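Local coordinates for dihydrodipicolinate synthase (Bacillus anthracis, PDB 1XKY), which probably condenses pyruvate with aspartate semialdehyde, the step of bacterial lysine biosynthesis attributed to dihydrodipicolinate synthase, at residues A[122-127]-A[159-164]; A[143-148]-A[152-157]; A[171-174]-A[180-183]. All blocks are in the same frame, centred on the assembly; numbering follows the deposited sequence.

Contact 1 (A[122-127]-A[159-164]); sequences SQEGMY and VVRLSE. With K (potassium ion), chain F.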
ATOM      1  N   SER A 122     -13.038   5.409  14.329  1.00 15.94           N
ATOM      2  CA  SER A 122     -13.646   6.034  13.163  1.00 15.86           C
ATOM      3  C   SER A 122     -13.368   7.528  13.183  1.00 16.18           C
ATOM      4  O   SER A 122     -12.840   8.052  14.162  1.00 15.51           O
ATOM      5  CB  SER A 122     -15.154   5.830  13.197  1.00 15.93           C
ATOM      6  OG  SER A 122     -15.709   6.564  14.268  1.00 14.30           O
ATOM      7  N   GLN A 123     -13.774   8.222  12.120  1.00 16.59           N
ATOM      8  CA  GLN A 123     -13.664   9.689  12.089  1.00 16.58           C
ATOM      9  C   GLN A 123     -14.473  10.331  13.204  1.00 16.74           C
ATOM     10  O   GLN A 123     -13.975  11.218  13.897  1.00 16.27           O
ATOM     11  CB  GLN A 123     -14.091  10.256  10.726  1.00 16.75           C
ATOM     12  CG  GLN A 123     -13.160   9.878   9.594  1.00 17.04           C
ATOM     13  CD  GLN A 123     -11.715  10.221   9.893  1.00 17.72           C
ATOM     14  OE1 GLN A 123     -11.397  11.356  10.275  1.00 18.68           O
ATOM     15  NE2 GLN A 123     -10.834   9.235   9.749  1.00 16.86           N
ATOM     16  N   GLU A 124     -15.711   9.871  13.390  1.00 16.82           N
ATOM     17  CA  GLU A 124     -16.582  10.427  14.428  1.00 16.84           C
ATOM     18  C   GLU A 124     -16.083  10.042  15.827  1.00 16.78           C
ATOM     19  O   GLU A 124     -16.201  10.834  16.754  1.00 16.35           O
ATOM     20  CB  GLU A 124     -18.036   9.997  14.206  1.00 17.12           C
ATOM     21  CG  GLU A 124     -19.057  10.502  15.237  1.00 17.68           C
ATOM     22  CD  GLU A 124     -19.240  12.006  15.265  1.00 17.40           C
ATOM     23  OE1 GLU A 124     -18.818  12.701  14.319  1.00 18.57           O
ATOM     24  OE2 GLU A 124     -19.826  12.501  16.244  1.00 19.29           O
ATOM     25  N   GLY A 125     -15.520   8.840  15.970  1.00 16.88           N
ATOM     26  CA  GLY A 125     -14.888   8.430  17.235  1.00 16.76           C
ATOM     27  C   GLY A 125     -13.773   9.386  17.625  1.00 16.72           C
ATOM     28  O   GLY A 125     -13.722   9.884  18.761  1.00 16.57           O
ATOM     29  N   MET A 126     -12.905   9.676  16.661  1.00 16.32           N
ATOM     30  CA  MET A 126     -11.800  10.588  16.879  1.00 16.71           C
ATOM     31  C   MET A 126     -12.291  12.001  17.150  1.00 16.66           C
ATOM     32  O   MET A 126     -11.751  12.689  18.007  1.00 16.50           O
ATOM     33  CB  MET A 126     -10.837  10.574  15.692  1.00 16.54           C
ATOM     34  CG  MET A 126      -9.981   9.330  15.667  1.00 16.58           C
ATOM     35  SD  MET A 126      -8.642   9.451  14.482  1.00 18.81           S
ATOM     36  CE  MET A 126      -9.474   8.969  12.973  1.00 18.96           C
ATOM     37  N   TYR A 127     -13.325  12.421  16.432  1.00 16.97           N
ATOM     38  CA  TYR A 127     -13.933  13.714  16.696  1.00 17.28           C
ATOM     39  C   TYR A 127     -14.385  13.831  18.165  1.00 16.99           C
ATOM     40  O   TYR A 127     -14.049  14.803  18.851  1.00 17.07           O
ATOM     41  CB  TYR A 127     -15.096  13.988  15.732  1.00 17.52           C
ATOM     42  CG  TYR A 127     -15.760  15.283  16.063  1.00 17.96           C
ATOM     43  CD1 TYR A 127     -15.234  16.485  15.604  1.00 18.39           C
ATOM     44  CD2 TYR A 127     -16.870  15.322  16.904  1.00 19.29           C
ATOM     45  CE1 TYR A 127     -15.821  17.699  15.954  1.00 19.34           C
ATOM     46  CE2 TYR A 127     -17.460  16.516  17.251  1.00 18.50           C
ATOM     47  CZ  TYR A 127     -16.936  17.702  16.768  1.00 19.49           C
ATOM     48  OH  TYR A 127     -17.520  18.896  17.112  1.00 18.34           O
ATOM     49  N   VAL A 159     -10.568  17.360  10.744  1.00 17.14           N
ATOM     50  CA  VAL A 159      -9.662  18.408  11.220  1.00 17.47           C
ATOM     51  C   VAL A 159     -10.335  19.765  11.174  1.00 17.67           C
ATOM     52  O   VAL A 159     -10.220  20.548  12.118  1.00 17.29           O
ATOM     53  CB  VAL A 159      -8.328  18.453  10.430  1.00 17.29           C
ATOM     54  CG1 VAL A 159      -7.464  19.635  10.892  1.00 17.20           C
ATOM     55  CG2 VAL A 159      -7.569  17.161  10.621  1.00 17.27           C
ATOM     56  N   VAL A 160     -11.061  20.026  10.089  1.00 17.83           N
ATOM     57  CA  VAL A 160     -11.799  21.276   9.950  1.00 18.10           C
ATOM     58  C   VAL A 160     -12.842  21.407  11.070  1.00 17.81           C
ATOM     59  O   VAL A 160     -12.912  22.436  11.726  1.00 17.75           O
ATOM     60  CB  VAL A 160     -12.478  21.410   8.554  1.00 17.98           C
ATOM     61  CG1 VAL A 160     -13.400  22.643   8.512  1.00 19.39           C
ATOM     62  CG2 VAL A 160     -11.439  21.499   7.443  1.00 18.03           C
ATOM     63  N   ARG A 161     -13.642  20.369  11.292  1.00 18.03           N
ATOM     64  CA  ARG A 161     -14.631  20.388  12.385  1.00 18.34           C
ATOM     65  C   ARG A 161     -13.954  20.663  13.731  1.00 18.21           C
ATOM     66  O   ARG A 161     -14.422  21.492  14.511  1.00 18.87           O
ATOM     67  CB  ARG A 161     -15.401  19.074  12.474  1.00 18.31           C
ATOM     68  CG  ARG A 161     -16.297  18.761  11.295  1.00 19.36           C
ATOM     69  CD  ARG A 161     -16.866  17.356  11.433  1.00 20.80           C
ATOM     70  NE  ARG A 161     -17.759  17.235  12.584  1.00 21.76           N
ATOM     71  CZ  ARG A 161     -18.098  16.087  13.167  1.00 22.82           C
ATOM     72  NH1 ARG A 161     -17.620  14.939  12.725  1.00 23.88           N
ATOM     73  NH2 ARG A 161     -18.924  16.090  14.202  1.00 24.19           N
ATOM     74  N   LEU A 162     -12.850  19.964  13.999  1.00 17.99           N
ATOM     75  CA  LEU A 162     -12.118  20.151  15.251  1.00 17.81           C
ATOM     76  C   LEU A 162     -11.542  21.571  15.387  1.00 17.85           C
ATOM     77  O   LEU A 162     -11.543  22.135  16.484  1.00 17.23           O
ATOM     78  CB  LEU A 162     -11.033  19.078  15.412  1.00 17.75           C
ATOM     79  CG  LEU A 162     -11.588  17.681  15.708  1.00 17.90           C
ATOM     80  CD1 LEU A 162     -10.503  16.622  15.598  1.00 18.60           C
ATOM     81  CD2 LEU A 162     -12.253  17.625  17.076  1.00 17.70           C
ATOM     82  N   SER A 163     -11.106  22.156  14.268  1.00 17.99           N
ATOM     83  CA  SER A 163     -10.564  23.521  14.256  1.00 18.68           C
ATOM     84  C   SER A 163     -11.591  24.574  14.691  1.00 18.94           C
ATOM     85  O   SER A 163     -11.213  25.670  15.107  1.00 19.06           O
ATOM     86  CB  SER A 163     -10.019  23.894  12.870  1.00 18.35           C
ATOM     87  OG  SER A 163     -11.066  24.264  11.984  1.00 19.38           O
ATOM     88  N   GLU A 164     -12.876  24.250  14.583  1.00 19.53           N
ATOM     89  CA  GLU A 164     -13.931  25.135  15.050  1.00 20.27           C
ATOM     90  C   GLU A 164     -14.054  25.159  16.574  1.00 20.31           C
ATOM     91  O   GLU A 164     -14.729  26.016  17.123  1.00 20.37           O
ATOM     92  CB  GLU A 164     -15.267  24.746  14.422  1.00 20.45           C
ATOM     93  CG  GLU A 164     -15.297  24.977  12.919  1.00 22.46           C
ATOM     94  CD  GLU A 164     -16.492  24.352  12.241  1.00 24.44           C
ATOM     95  OE1 GLU A 164     -17.481  24.008  12.924  1.00 27.83           O
ATOM     96  OE2 GLU A 164     -16.438  24.191  11.010  1.00 27.41           O
TER
HETATM   97  K     K F1807      -9.767  26.871  17.008  1.00 17.72           K
HETATM   98  O   HOH W   1     -21.290  14.523  15.719  1.00 32.25           O
HETATM   99  O   HOH W   2     -16.753  21.144  15.841  1.00 24.21           O
HETATM  100  O   HOH W   3      -7.518  28.223  15.713  1.00 24.73           O
HETATM  101  O   HOH W   4     -11.575  28.782  16.979  1.00 23.77           O
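Tyr127 and Leu162 mark the closest backbone approach, 6.8 Å between their CA atoms, where the short helix segments 123-127 and 159-163 run nearly parallel, their axes 10.7 Å apart at 21°. Tyr127 and Arg161 carry most of the contact. The arginine chain turns about its CG-CD bond (chi3 65°), and its guanidinium lies flat over one face of the Tyr127 ring, the planes tilted by 15°. CZ stands 3.7 Å from the ring centroid and almost on the ring normal, a cation-pi geometry. The edge of the same guanidinium is used by Glu124. Arg161 NH1 reaches Glu124 OE1 at 3.0 Å in a salt bridge, with the carboxylate nearly coplanar; the bond from NH2 to OE1 is weak. Stack and salt bridge should together restrict the rotation of the group. Against the ring, obliquely, comes Leu162 CD2, 3.5 Å from Tyr127 CD1. A water joins Tyr127 OH to Arg161 O, 2.7 Å from each. Near the end of 159-164, Ser163 O binds a potassium ion at 2.7 Å, alongside the carbonyls of Ile165, Glu166 and Ile168. Such near-parallel neighbouring helices form the outer layer of a TIM barrel.

Contact 2 (A[143-148]-A[152-157]); sequences LYNVPG and VQISVD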
ATOM      1  N   LEU A 143      -3.390  18.903  17.374  1.00 15.76           N
ATOM      2  CA  LEU A 143      -3.664  17.553  16.920  1.00 15.55           C
ATOM      3  C   LEU A 143      -2.420  16.965  16.255  1.00 15.60           C
ATOM      4  O   LEU A 143      -1.581  17.694  15.726  1.00 15.52           O
ATOM      5  CB  LEU A 143      -4.820  17.563  15.924  1.00 15.63           C
ATOM      6  CG  LEU A 143      -6.155  18.160  16.357  1.00 15.56           C
ATOM      7  CD1 LEU A 143      -7.102  18.161  15.171  1.00 16.26           C
ATOM      8  CD2 LEU A 143      -6.756  17.399  17.519  1.00 16.15           C
ATOM      9  N   TYR A 144      -2.312  15.643  16.271  1.00 15.88           N
ATOM     10  CA  TYR A 144      -1.186  14.961  15.655  1.00 15.89           C
ATOM     11  C   TYR A 144      -1.705  13.837  14.767  1.00 15.62           C
ATOM     12  O   TYR A 144      -2.200  12.815  15.257  1.00 15.09           O
ATOM     13  CB  TYR A 144      -0.235  14.456  16.748  1.00 16.38           C
ATOM     14  CG  TYR A 144       1.033  13.755  16.293  1.00 16.79           C
ATOM     15  CD1 TYR A 144       1.471  13.792  14.967  1.00 18.50           C
ATOM     16  CD2 TYR A 144       1.830  13.089  17.225  1.00 18.74           C
ATOM     17  CE1 TYR A 144       2.646  13.159  14.581  1.00 20.13           C
ATOM     18  CE2 TYR A 144       3.003  12.453  16.848  1.00 19.71           C
ATOM     19  CZ  TYR A 144       3.405  12.491  15.528  1.00 20.43           C
ATOM     20  OH  TYR A 144       4.575  11.862  15.165  1.00 22.37           O
ATOM     21  N   ASN A 145      -1.608  14.060  13.456  1.00 15.47           N
ATOM     22  CA  ASN A 145      -1.959  13.062  12.447  1.00 15.10           C
ATOM     23  C   ASN A 145      -0.705  12.263  12.083  1.00 15.20           C
ATOM     24  O   ASN A 145       0.295  12.829  11.623  1.00 14.74           O
ATOM     25  CB  ASN A 145      -2.524  13.754  11.202  1.00 15.03           C
ATOM     26  CG  ASN A 145      -2.964  12.778  10.131  1.00 14.96           C
ATOM     27  OD1 ASN A 145      -3.731  11.850  10.389  1.00 15.79           O
ATOM     28  ND2 ASN A 145      -2.478  12.985   8.917  1.00 13.01           N
ATOM     29  N   VAL A 146      -0.759  10.955  12.319  1.00 15.02           N
ATOM     30  CA  VAL A 146       0.400  10.092  12.115  1.00 15.49           C
ATOM     31  C   VAL A 146      -0.030   8.677  11.702  1.00 15.09           C
ATOM     32  O   VAL A 146       0.111   7.714  12.473  1.00 14.84           O
ATOM     33  CB  VAL A 146       1.331  10.117  13.352  1.00 15.44           C
ATOM     34  CG1 VAL A 146       0.629   9.578  14.611  1.00 16.10           C
ATOM     35  CG2 VAL A 146       2.638   9.383  13.071  1.00 16.09           C
ATOM     36  N   PRO A 147      -0.579   8.553  10.476  1.00 15.22           N
ATOM     37  CA  PRO A 147      -1.060   7.261   9.982  1.00 15.35           C
ATOM     38  C   PRO A 147       0.042   6.210   9.916  1.00 15.70           C
ATOM     39  O   PRO A 147      -0.238   5.020  10.023  1.00 16.00           O
ATOM     40  CB  PRO A 147      -1.595   7.597   8.577  1.00 15.17           C
ATOM     41  CG  PRO A 147      -0.906   8.855   8.205  1.00 15.38           C
ATOM     42  CD  PRO A 147      -0.792   9.614   9.471  1.00 15.27           C
ATOM     43  N   GLY A 148       1.282   6.658   9.742  1.00 16.14           N
ATOM     44  CA  GLY A 148       2.446   5.781   9.788  1.00 16.93           C
ATOM     45  C   GLY A 148       2.725   5.128  11.138  1.00 17.35           C
ATOM     46  O   GLY A 148       3.568   4.234  11.214  1.00 17.90           O
ATOM     47  N   VAL A 152      -4.888   4.832  11.160  1.00 17.78           N
ATOM     48  CA  VAL A 152      -5.959   5.744  10.778  1.00 18.12           C
ATOM     49  C   VAL A 152      -5.411   7.129  10.445  1.00 18.46           C
ATOM     50  O   VAL A 152      -4.355   7.523  10.939  1.00 18.68           O
ATOM     51  CB  VAL A 152      -7.014   5.874  11.891  1.00 18.17           C
ATOM     52  CG1 VAL A 152      -7.704   4.540  12.128  1.00 17.64           C
ATOM     53  CG2 VAL A 152      -6.376   6.387  13.173  1.00 18.85           C
ATOM     54  N   GLN A 153      -6.137   7.861   9.608  1.00 20.00           N
ATOM     55  CA  GLN A 153      -5.898   9.289   9.433  1.00 20.00           C
ATOM     56  C   GLN A 153      -7.039  10.115  10.019  1.00 20.00           C
ATOM     57  O   GLN A 153      -8.198   9.703   9.983  1.00 18.56           O
ATOM     58  CB  GLN A 153      -5.713   9.625   7.952  1.00 20.00           C
ATOM     59  CG  GLN A 153      -6.597   8.817   7.017  1.00 20.00           C
ATOM     60  CD  GLN A 153      -7.918   9.502   6.729  1.00 20.00           C
ATOM     61  OE1 GLN A 153      -7.944  10.644   6.271  1.00 20.00           O
ATOM     62  NE2 GLN A 153      -9.019   8.807   6.996  1.00 20.00           N
ATOM     63  N   ILE A 154      -6.701  11.282  10.559  1.00 17.98           N
ATOM     64  CA  ILE A 154      -7.671  12.358  10.723  1.00 17.47           C
ATOM     65  C   ILE A 154      -7.978  13.032   9.390  1.00 17.16           C
ATOM     66  O   ILE A 154      -7.174  13.812   8.877  1.00 16.58           O
ATOM     67  CB  ILE A 154      -7.157  13.398  11.735  1.00 17.19           C
ATOM     68  CG1 ILE A 154      -6.350  12.713  12.840  1.00 18.28           C
ATOM     69  CG2 ILE A 154      -8.316  14.186  12.325  1.00 17.15           C
ATOM     70  CD1 ILE A 154      -5.918  13.646  13.949  1.00 18.59           C
ATOM     71  N   SER A 155      -9.145  12.727   8.832  1.00 17.16           N
ATOM     72  CA  SER A 155      -9.552  13.288   7.550  1.00 17.33           C
ATOM     73  C   SER A 155      -9.540  14.812   7.586  1.00 17.29           C
ATOM     74  O   SER A 155      -9.638  15.418   8.654  1.00 16.95           O
ATOM     75  CB  SER A 155     -10.944  12.783   7.161  1.00 17.25           C
ATOM     76  OG  SER A 155     -11.956  13.488   7.859  1.00 17.14           O
ATOM     77  N   VAL A 156      -9.419  15.427   6.414  1.00 17.67           N
ATOM     78  CA  VAL A 156      -9.482  16.882   6.300  1.00 18.07           C
ATOM     79  C   VAL A 156     -10.748  17.414   6.974  1.00 18.29           C
ATOM     80  O   VAL A 156     -10.685  18.354   7.760  1.00 17.84           O
ATOM     81  CB  VAL A 156      -9.430  17.344   4.815  1.00 18.27           C
ATOM     82  CG1 VAL A 156      -9.751  18.839   4.698  1.00 18.95           C
ATOM     83  CG2 VAL A 156      -8.063  17.014   4.188  1.00 18.84           C
ATOM     84  N   ASP A 157     -11.887  16.793   6.669  1.00 18.64           N
ATOM     85  CA  ASP A 157     -13.178  17.183   7.239  1.00 19.30           C
ATOM     86  C   ASP A 157     -13.183  17.148   8.767  1.00 18.37           C
ATOM     87  O   ASP A 157     -13.672  18.072   9.417  1.00 17.72           O
ATOM     88  CB  ASP A 157     -14.293  16.284   6.692  1.00 20.15           C
ATOM     89  CG  ASP A 157     -14.671  16.609   5.240  1.00 24.24           C
ATOM     90  OD1 ASP A 157     -14.155  17.610   4.656  1.00 30.03           O
ATOM     91  OD2 ASP A 157     -15.498  15.850   4.678  1.00 28.86           O
TER
HETATM   92  O   HOH W   5      -3.407   9.764  12.237  1.00 14.12           O
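Asn145 and Ile154 make a side-chain-to-backbone contact at the C-terminal end of strand 141-145, where the TIM barrel chain turns from this strand toward helix 156-163. The evidence is one direct hydrogen bond: Ile154 N donates to Asn145 OD1 at 3.0 Å, with an N-H...O angle of 149°. The donor stands above the carbonyl plane, 40° out of it, and so does not use a lone-pair direction. With CG anti to the backbone N (chi1 -178°), the Asn145 amide extends from the strand toward the returning chain. Its other end is held too, since ND2 bonds Asp173 OD1 on the adjacent strand; the two bonds fix which way round the amide lies. Ile154 points its CB toward the strand segment, bringing CD1 to 4.0 Å from Tyr144 O, while its side chain also meets Phe130 of helix 123-135. At the start of the short helix 147-150, Pro147 CA lies 3.4 Å from Val152 O, a CA-H...O contact. The backbone of 152-157 is also held by Gln123, whose side-chain amide bonds Gln153 O and Ser155 N. Between the segments sits one water with three partners: it donates to Asn145 OD1 (2.8 Å) and to Val152 O (2.8 Å), and accepts from Val146 N at 2.9 Å.

Contact 3 (A[171-174]-A[180-183]); sequences IKDA and TMTE
The Met181 side chain runs slantwise over Asp173 and meets it at two points. Near its root, Met181 CG lies 3.5 Å from Asp173 OD2; at its tip, CE comes to 3.4 Å from the backbone atom Asp173 O. The chain can span both because it is extended beyond CG (chi2 -176°), so that a side chain that leaves the helix askew nevertheless ends against the strand. These are van der Waals contacts, made where the two CA atoms are 7.2 Å apart. In the fold they join strand 168-173 of the TIM barrel to helix 178-187, the first two elements of a beta-alpha-beta unit that continues into strand 193-196. Asp173 in turn points its CB at the helix, and CG, anti to the backbone N (chi1 -166°), carries the carboxylate out toward Met181 and Thr180. The Thr180 side chain runs at about a right angle to that of Asp173, yet its OG1 stays 4.1 Å from Asp173 OD2. A water fills the interval, donating to Asp173 OD2 at 2.6 Å and to Thr180 OG1 at 2.8 Å. The hydroxyl has a further partner in Asp177 O. The second carboxylate oxygen, OD1, is bonded by Gly175 N, so that both oxygens of this buried group are engaged. Next to Met181 in the helix, Thr182 OG1 is hydrogen-bonded to His244 NE2 of a neighbouring subunit.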
ATOM      1  N   ILE A 171      -2.317  21.646  13.992  1.00 15.35           N
ATOM      2  CA  ILE A 171      -2.123  20.226  13.726  1.00 15.76           C
ATOM      3  C   ILE A 171      -0.683  19.972  13.274  1.00 15.89           C
ATOM      4  O   ILE A 171      -0.115  20.744  12.489  1.00 16.08           O
ATOM      5  CB  ILE A 171      -3.152  19.672  12.695  1.00 16.16           C
ATOM      6  CG1 ILE A 171      -2.951  18.164  12.463  1.00 16.13           C
ATOM      7  CG2 ILE A 171      -3.090  20.451  11.383  1.00 16.16           C
ATOM      8  CD1 ILE A 171      -4.147  17.487  11.838  1.00 16.35           C
ATOM      9  N   LYS A 172      -0.082  18.929  13.837  1.00 15.96           N
ATOM     10  CA  LYS A 172       1.157  18.355  13.316  1.00 15.99           C
ATOM     11  C   LYS A 172       0.730  17.283  12.323  1.00 15.88           C
ATOM     12  O   LYS A 172       0.165  16.267  12.716  1.00 15.73           O
ATOM     13  CB  LYS A 172       1.996  17.737  14.451  1.00 16.36           C
ATOM     14  CG  LYS A 172       3.240  16.984  13.980  1.00 16.02           C
ATOM     15  CD  LYS A 172       3.970  16.298  15.119  1.00 16.69           C
ATOM     16  CE  LYS A 172       5.196  15.527  14.602  1.00 17.49           C
ATOM     17  NZ  LYS A 172       5.962  14.880  15.711  1.00 18.28           N
ATOM     18  N   ASP A 173       0.978  17.514  11.039  1.00 15.41           N
ATOM     19  CA  ASP A 173       0.525  16.575  10.008  1.00 16.13           C
ATOM     20  C   ASP A 173       1.673  15.725   9.472  1.00 15.78           C
ATOM     21  O   ASP A 173       2.410  16.149   8.576  1.00 15.68           O
ATOM     22  CB  ASP A 173      -0.178  17.320   8.858  1.00 15.93           C
ATOM     23  CG  ASP A 173      -0.964  16.377   7.945  1.00 16.96           C
ATOM     24  OD1 ASP A 173      -0.692  15.154   7.957  1.00 18.89           O
ATOM     25  OD2 ASP A 173      -1.849  16.861   7.207  1.00 17.67           O
ATOM     26  N   ALA A 174       1.808  14.517  10.020  1.00 16.03           N
ATOM     27  CA  ALA A 174       2.790  13.544   9.533  1.00 16.31           C
ATOM     28  C   ALA A 174       2.187  12.537   8.533  1.00 16.54           C
ATOM     29  O   ALA A 174       2.698  11.423   8.362  1.00 16.40           O
ATOM     30  CB  ALA A 174       3.438  12.823  10.699  1.00 16.41           C
ATOM     31  N   THR A 180      -3.268  17.134   1.139  1.00 17.13           N
ATOM     32  CA  THR A 180      -4.230  17.177   2.245  1.00 17.01           C
ATOM     33  C   THR A 180      -3.915  18.377   3.166  1.00 17.20           C
ATOM     34  O   THR A 180      -4.824  19.073   3.616  1.00 16.85           O
ATOM     35  CB  THR A 180      -4.274  15.865   3.067  1.00 17.01           C
ATOM     36  OG1 THR A 180      -2.949  15.496   3.462  0.50 15.66           O
ATOM     37  CG2 THR A 180      -4.906  14.739   2.251  0.50 16.53           C
ATOM     38  N   MET A 181      -2.631  18.627   3.423  1.00 17.32           N
ATOM     39  CA  MET A 181      -2.226  19.842   4.153  1.00 17.53           C
ATOM     40  C   MET A 181      -2.803  21.095   3.477  1.00 17.44           C
ATOM     41  O   MET A 181      -3.390  21.941   4.147  1.00 17.92           O
ATOM     42  CB  MET A 181      -0.701  19.970   4.231  1.00 17.50           C
ATOM     43  CG  MET A 181       0.008  18.921   5.077  1.00 18.57           C
ATOM     44  SD  MET A 181       1.767  19.313   5.148  1.00 20.28           S
ATOM     45  CE  MET A 181       2.479  17.718   5.545  1.00 21.61           C
ATOM     46  N   THR A 182      -2.657  21.188   2.152  1.00 17.61           N
ATOM     47  CA  THR A 182      -3.186  22.315   1.371  1.00 17.65           C
ATOM     48  C   THR A 182      -4.652  22.558   1.689  1.00 18.30           C
ATOM     49  O   THR A 182      -5.067  23.689   1.901  1.00 18.26           O
ATOM     50  CB  THR A 182      -3.056  22.083  -0.167  1.00 17.52           C
ATOM     51  OG1 THR A 182      -1.678  22.111  -0.558  1.00 16.59           O
ATOM     52  CG2 THR A 182      -3.816  23.140  -0.944  1.00 16.73           C
ATOM     53  N   GLU A 183      -5.429  21.479   1.710  1.00 19.17           N
ATOM     54  CA  GLU A 183      -6.867  21.568   1.917  1.00 19.76           C
ATOM     55  C   GLU A 183      -7.224  22.005   3.340  1.00 19.32           C
ATOM     56  O   GLU A 183      -8.150  22.799   3.545  1.00 18.98           O
ATOM     57  CB  GLU A 183      -7.513  20.221   1.594  1.00 20.47           C
ATOM     58  CG  GLU A 183      -9.011  20.293   1.378  1.00 23.56           C
ATOM     59  CD  GLU A 183      -9.609  18.936   1.055  1.00 26.54           C
ATOM     60  OE1 GLU A 183      -8.865  18.072   0.548  1.00 29.39           O
ATOM     61  OE2 GLU A 183     -10.819  18.740   1.312  1.00 28.44           O
TER
HETATM   62  O   HOH W   6      -3.503  15.065   6.205  1.00 18.61           O

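Along the chain contact 2 falls between the two segments of contact 1, and contact 3 follows both. Their centres lie close together on one side of the chain's centre: about 10 Å from contact 1 to contact 2, 8 Å from contact 2 to contact 3, and 14 Å from contact 1 to contact 3. Contacts 1 and 2 share helix 156-163, while contacts 2 and 3 draw on the neighbouring parallel strands 141-145 and 168-173, which are joined by backbone hydrogen bonds. Val159 packs on both Ile154 and Ile171, bringing all three together. The series thus connects the helical shell, with its potassium site, to the wall of the barrel.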